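Local coordinates for protein AgaA (Rhizobium radiobacter, PDB 6HLX) that binds the opine agropinic acid as the periplasmic substrate-binding protein of an ABC transporter that imports it into the bacterium, at residues Y5-T17 and T23-G35. Numbering follows the deposited sequence.
Sequences YFGLSGEPSTLDT and TSGRTVKLAIHRG. With G9Z (agropinic acid), chain E.
The chain's first strand, in its seven-stranded mixed sheet, and the helix that follows it meet at the edge of the agropinic acid pocket: Leu8, Pro12 and Leu15 of 5-17 pack on Ser24, Gly25, Thr27 and Val28 of helix 23-32. Strand 5-8 and the helix run nearly antiparallel (154°), their axes 10.0 Å apart. Leu8 splits its methyls, CD1 against Val28 CG2 (3.8 Å) and CD2 against Thr27 CG2, which also meets Phe6 CZ obliquely. With Thr27 CG2 anti to the backbone N, the methyl faces the strand while OG1 turns back to Thr23 O. Leu15 lies crosswise to Val28, with CD2 on Val28 CB (3.9 Å). Closer to the helix start, Pro12 CB sits on Gly25 CA (3.6 Å), which has no side chain, and loop and helix backbones come close.

In this family 5 solute-binding protein the helix starts at the ligand: Thr23 N donates to agropinic acid OAM (2.9 Å, N-H...O angle 161°), while Thr23 OG1 hydrogen-bonds Tyr216 OH, itself a partner of the ligand. Just behind, a water joins Ser24 OG to Ser9 OG, which is also held by Tyr332.

Farther along, Lys29 bends at chi3 (-60°) and runs its CD past Leu15 O, putting NZ 2.8 Å from Thr17 O, a hydrogen bond arriving from above the carbonyl plane. NZ also hydrogen-bonds Val19 O and a second water, and forms a salt bridge with Glu135 OE2. Beyond the helix end, Thr17 CG2 makes a CH-pi contact over one face of the His33 ring, 3.7 Å from its centroid; Ile32 CG2 lies over the opposite face. A water at the ring's edge, 2.8 Å from His33 NE2, donates to Leu15 O.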
loop_
_atom_site.group_PDB
_atom_site.type_symbol
_atom_site.label_atom_id
_atom_site.label_comp_id
_atom_site.label_asym_id
_atom_site.label_seq_id
_atom_site.Cartn_x
_atom_site.Cartn_y
_atom_site.Cartn_z
ATOM N N TYR A 5 8.765 -16.258 -14.727
ATOM C CA TYR A 5 7.630 -15.511 -15.289
ATOM C C TYR A 5 6.668 -15.295 -14.122
ATOM O O TYR A 5 6.244 -16.266 -13.465
ATOM C CB TYR A 5 6.947 -16.298 -16.411
ATOM C CG TYR A 5 7.797 -16.563 -17.648
ATOM C CD1 TYR A 5 8.961 -15.832 -17.898
ATOM C CD2 TYR A 5 7.418 -17.518 -18.581
ATOM C CE1 TYR A 5 9.752 -16.086 -19.021
ATOM C CE2 TYR A 5 8.183 -17.753 -19.729
ATOM C CZ TYR A 5 9.329 -17.010 -19.960
ATOM O OH TYR A 5 10.079 -17.235 -21.101
ATOM N N PHE A 6 6.348 -14.023 -13.869
ATOM C CA PHE A 6 5.533 -13.606 -12.722
ATOM C C PHE A 6 4.239 -12.981 -13.258
ATOM O O PHE A 6 4.280 -11.950 -13.928
ATOM C CB PHE A 6 6.337 -12.573 -11.932
ATOM C CG PHE A 6 5.864 -12.229 -10.533
ATOM C CD1 PHE A 6 4.624 -11.622 -10.321
ATOM C CD2 PHE A 6 6.682 -12.461 -9.432
ATOM C CE1 PHE A 6 4.212 -11.268 -9.025
ATOM C CE2 PHE A 6 6.284 -12.078 -8.145
ATOM C CZ PHE A 6 5.052 -11.497 -7.947
ATOM N N GLY A 7 3.119 -13.616 -12.961
ATOM C CA GLY A 7 1.822 -13.150 -13.411
ATOM C C GLY A 7 1.273 -12.095 -12.474
ATOM O O GLY A 7 0.834 -12.416 -11.365
ATOM N N LEU A 8 1.298 -10.828 -12.911
ATOM C CA LEU A 8 0.753 -9.711 -12.124
ATOM C C LEU A 8 -0.760 -9.549 -12.385
ATOM O O LEU A 8 -1.237 -9.807 -13.496
ATOM C CB LEU A 8 1.430 -8.377 -12.506
ATOM C CG LEU A 8 2.886 -8.132 -12.155
ATOM C CD1 LEU A 8 3.334 -6.812 -12.801
ATOM C CD2 LEU A 8 3.106 -8.115 -10.629
ATOM N N SER A 9 -1.487 -8.994 -11.384
ATOM C CA SER A 9 -2.931 -8.769 -11.493
ATOM C C SER A 9 -3.302 -7.589 -12.385
ATOM O O SER A 9 -4.493 -7.334 -12.585
ATOM C CB SER A 9 -3.560 -8.610 -10.107
ATOM O OG SER A 9 -3.058 -7.440 -9.492
ATOM N N GLY A 10 -2.294 -6.884 -12.906
ATOM C CA GLY A 10 -2.533 -5.778 -13.822
ATOM C C GLY A 10 -1.264 -5.183 -14.382
ATOM O O GLY A 10 -0.168 -5.445 -13.883
ATOM N N GLU A 11 -1.438 -4.299 -15.355
ATOM C CA GLU A 11 -0.330 -3.568 -15.935
ATOM C C GLU A 11 -0.128 -2.278 -15.129
ATOM O O GLU A 11 -1.083 -1.519 -14.951
ATOM C CB GLU A 11 -0.635 -3.243 -17.408
ATOM C CG GLU A 11 0.407 -2.369 -18.080
ATOM C CD GLU A 11 0.317 -2.325 -19.599
ATOM O OE1 GLU A 11 1.359 -2.078 -20.247
ATOM O OE2 GLU A 11 -0.789 -2.539 -20.148
ATOM N N PRO A 12 1.105 -1.974 -14.677
ATOM C CA PRO A 12 1.301 -0.713 -13.932
ATOM C C PRO A 12 0.948 0.502 -14.793
ATOM O O PRO A 12 1.341 0.586 -15.971
ATOM C CB PRO A 12 2.807 -0.716 -13.629
ATOM C CG PRO A 12 3.169 -2.203 -13.581
ATOM C CD PRO A 12 2.341 -2.780 -14.720
ATOM N N SER A 13 0.200 1.445 -14.215
ATOM C CA SER A 13 -0.156 2.687 -14.917
ATOM C C SER A 13 1.107 3.548 -15.094
ATOM O O SER A 13 1.222 4.295 -16.067
ATOM C CB SER A 13 -1.204 3.454 -14.117
ATOM O OG SER A 13 -0.691 3.737 -12.828
ATOM N N THR A 14 2.075 3.392 -14.167
ATOM C CA THR A 14 3.363 4.088 -14.197
ATOM C C THR A 14 4.389 3.409 -13.299
ATOM O O THR A 14 4.028 2.748 -12.323
ATOM C CB THR A 14 3.230 5.583 -13.806
ATOM O OG1 THR A 14 4.504 6.215 -14.032
ATOM C CG2 THR A 14 2.785 5.795 -12.346
ATOM N N LEU A 15 5.676 3.588 -13.631
ATOM C CA LEU A 15 6.750 3.126 -12.767
ATOM C C LEU A 15 7.396 4.351 -12.076
ATOM O O LEU A 15 8.367 4.191 -11.342
ATOM C CB LEU A 15 7.784 2.303 -13.533
ATOM C CG LEU A 15 7.295 0.933 -14.040
ATOM C CD1 LEU A 15 8.424 0.212 -14.788
ATOM C CD2 LEU A 15 6.814 0.052 -12.866
ATOM N N ASP A 16 6.839 5.576 -12.316
ATOM C CA ASP A 16 7.323 6.825 -11.694
ATOM C C ASP A 16 7.456 6.523 -10.183
ATOM O O ASP A 16 6.494 6.093 -9.543
ATOM C CB ASP A 16 6.359 7.996 -11.986
ATOM C CG ASP A 16 6.789 9.320 -11.392
ATOM O OD1 ASP A 16 7.479 9.310 -10.354
ATOM O OD2 ASP A 16 6.395 10.366 -11.936
ATOM N N THR A 17 8.687 6.597 -9.657
ATOM C CA THR A 17 8.917 6.068 -8.308
ATOM C C THR A 17 8.060 6.673 -7.226
ATOM O O THR A 17 7.621 5.924 -6.345
ATOM C CB THR A 17 10.391 6.099 -7.897
ATOM O OG1 THR A 17 10.819 7.455 -7.723
ATOM C CG2 THR A 17 11.302 5.356 -8.930
ATOM N N THR A 23 -0.422 -2.223 -6.157
ATOM C CA THR A 23 0.507 -3.343 -5.900
ATOM C C THR A 23 1.268 -3.782 -7.152
ATOM O O THR A 23 2.444 -4.159 -7.045
ATOM C CB THR A 23 -0.257 -4.487 -5.230
ATOM O OG1 THR A 23 -0.927 -3.932 -4.098
ATOM C CG2 THR A 23 0.648 -5.636 -4.784
ATOM N N SER A 24 0.619 -3.714 -8.338
ATOM C CA SER A 24 1.312 -4.171 -9.565
ATOM C C SER A 24 2.571 -3.337 -9.848
ATOM O O SER A 24 3.661 -3.901 -9.999
ATOM C CB SER A 24 0.364 -4.171 -10.763
ATOM O OG SER A 24 -0.705 -5.074 -10.525
ATOM N N GLY A 25 2.412 -2.005 -9.875
ATOM C CA GLY A 25 3.526 -1.089 -10.095
ATOM C C GLY A 25 4.575 -1.230 -9.001
ATOM O O GLY A 25 5.770 -1.277 -9.289
ATOM N N ARG A 26 4.138 -1.349 -7.727
ATOM C CA ARG A 26 5.075 -1.517 -6.608
ATOM C C ARG A 26 5.931 -2.776 -6.766
ATOM O O ARG A 26 7.129 -2.730 -6.503
ATOM C CB ARG A 26 4.322 -1.592 -5.282
ATOM C CG ARG A 26 3.822 -0.223 -4.874
ATOM C CD ARG A 26 2.983 -0.325 -3.632
ATOM N NE ARG A 26 3.259 0.828 -2.778
ATOM C CZ ARG A 26 2.715 1.023 -1.583
ATOM N NH1 ARG A 26 1.792 0.183 -1.121
ATOM N NH2 ARG A 26 3.083 2.061 -0.844
ATOM N N THR A 27 5.308 -3.912 -7.183
ATOM C CA THR A 27 6.030 -5.190 -7.328
ATOM C C THR A 27 7.193 -5.044 -8.333
ATOM O O THR A 27 8.285 -5.515 -8.056
ATOM C CB THR A 27 5.043 -6.312 -7.747
ATOM O OG1 THR A 27 4.022 -6.397 -6.739
ATOM C CG2 THR A 27 5.741 -7.680 -7.943
ATOM N N VAL A 28 6.960 -4.333 -9.466
ATOM C CA VAL A 28 8.010 -4.110 -10.458
ATOM C C VAL A 28 9.061 -3.136 -9.878
ATOM O O VAL A 28 10.263 -3.390 -9.970
ATOM C CB VAL A 28 7.454 -3.642 -11.827
ATOM C CG1 VAL A 28 8.594 -3.408 -12.825
ATOM C CG2 VAL A 28 6.445 -4.659 -12.390
ATOM N N LYS A 29 8.604 -2.051 -9.250
ATOM C CA LYS A 29 9.549 -1.070 -8.661
ATOM C C LYS A 29 10.483 -1.722 -7.640
ATOM O O LYS A 29 11.656 -1.368 -7.582
ATOM C CB LYS A 29 8.804 0.068 -7.948
ATOM C CG LYS A 29 8.232 1.079 -8.934
ATOM C CD LYS A 29 7.815 2.413 -8.284
ATOM C CE LYS A 29 6.740 2.233 -7.209
ATOM N NZ LYS A 29 6.130 3.542 -6.814
ATOM N N LEU A 30 9.972 -2.684 -6.856
ATOM C CA LEU A 30 10.771 -3.323 -5.802
ATOM C C LEU A 30 11.802 -4.338 -6.337
ATOM O O LEU A 30 12.686 -4.771 -5.597
ATOM C CB LEU A 30 9.871 -3.910 -4.711
ATOM C CG LEU A 30 9.083 -2.845 -3.940
ATOM C CD1 LEU A 30 7.988 -3.479 -3.124
ATOM C CD2 LEU A 30 10.008 -1.940 -3.080
ATOM N N ALA A 31 11.743 -4.635 -7.631
ATOM C CA ALA A 31 12.764 -5.463 -8.271
ATOM C C ALA A 31 13.912 -4.559 -8.750
ATOM O O ALA A 31 15.059 -4.988 -8.767
ATOM C CB ALA A 31 12.155 -6.179 -9.481
ATOM N N ILE A 32 13.591 -3.348 -9.212
ATOM C CA ILE A 32 14.547 -2.438 -9.866
ATOM C C ILE A 32 15.130 -1.380 -8.939
ATOM O O ILE A 32 16.151 -0.789 -9.289
ATOM C CB ILE A 32 13.765 -1.748 -11.029
ATOM C CG1 ILE A 32 13.393 -2.776 -12.130
ATOM C CG2 ILE A 32 14.484 -0.506 -11.631
ATOM C CD1 ILE A 32 12.169 -2.190 -13.034
ATOM N N HIS A 33 14.444 -1.070 -7.836
ATOM C CA HIS A 33 14.854 0.059 -7.002
ATOM C C HIS A 33 15.150 -0.291 -5.564
ATOM O O HIS A 33 14.627 -1.271 -5.050
ATOM C CB HIS A 33 13.730 1.126 -7.021
ATOM C CG HIS A 33 13.547 1.800 -8.350
ATOM N ND1 HIS A 33 14.513 2.634 -8.872
ATOM C CD2 HIS A 33 12.482 1.778 -9.189
ATOM C CE1 HIS A 33 14.032 3.063 -10.026
ATOM N NE2 HIS A 33 12.801 2.577 -10.252
ATOM N N ARG A 34 15.888 0.611 -4.881
ATOM C CA ARG A 34 16.200 0.512 -3.464
ATOM C C ARG A 34 16.164 1.908 -2.858
ATOM O O ARG A 34 16.488 2.884 -3.540
ATOM C CB ARG A 34 17.607 -0.110 -3.265
ATOM C CG ARG A 34 17.662 -1.642 -3.447
ATOM C CD ARG A 34 16.848 -2.347 -2.368
ATOM N NE ARG A 34 16.784 -3.808 -2.507
ATOM C CZ ARG A 34 15.870 -4.469 -3.215
ATOM N NH1 ARG A 34 14.963 -3.807 -3.934
ATOM N NH2 ARG A 34 15.869 -5.794 -3.230
ATOM N N GLY A 35 15.810 1.978 -1.573
ATOM C CA GLY A 35 15.861 3.224 -0.808
ATOM C C GLY A 35 17.051 3.223 0.126
ATOM O O GLY A 35 17.909 2.330 0.052
HETATM O OAM G9Z E . -3.356 -2.144 -6.085
HETATM C CAB G9Z E . -4.450 -2.621 -5.755
HETATM C CAC G9Z E . -5.257 -3.365 -6.641
HETATM C CB G9Z E . -6.517 -3.787 -5.825
HETATM C CA G9Z E . -6.395 -3.053 -4.500
HETATM C C G9Z E . -6.546 -3.951 -3.396
HETATM O O G9Z E . -5.538 -4.593 -2.993
HETATM N N G9Z E . -5.054 -2.386 -4.575
HETATM C CAG G9Z E . -4.411 -1.640 -3.426
HETATM C CAH G9Z E . -4.989 -0.229 -3.318
HETATM O OAP G9Z E . -6.374 -0.373 -3.003
HETATM C CAI G9Z E . -4.299 0.613 -2.240
HETATM O OAQ G9Z E . -2.866 0.402 -2.323
HETATM C CAJ G9Z E . -4.553 2.144 -2.451
HETATM O OAR G9Z E . -3.879 2.888 -1.419
HETATM C CAK G9Z E . -6.032 2.588 -2.556
HETATM O OAT G9Z E . -6.092 3.949 -3.027
HETATM C CAL G9Z E . -6.802 2.408 -1.238
HETATM O OAS G9Z E . -8.199 2.712 -1.439
HETATM O OXT G9Z E . -7.697 -4.085 -2.898
HETATM O O HOH W 1 -0.630 -6.917 -8.563
HETATM O O HOH W 2 5.032 3.727 -9.711
HETATM O O HOH W 3 10.912 3.545 -12.077
#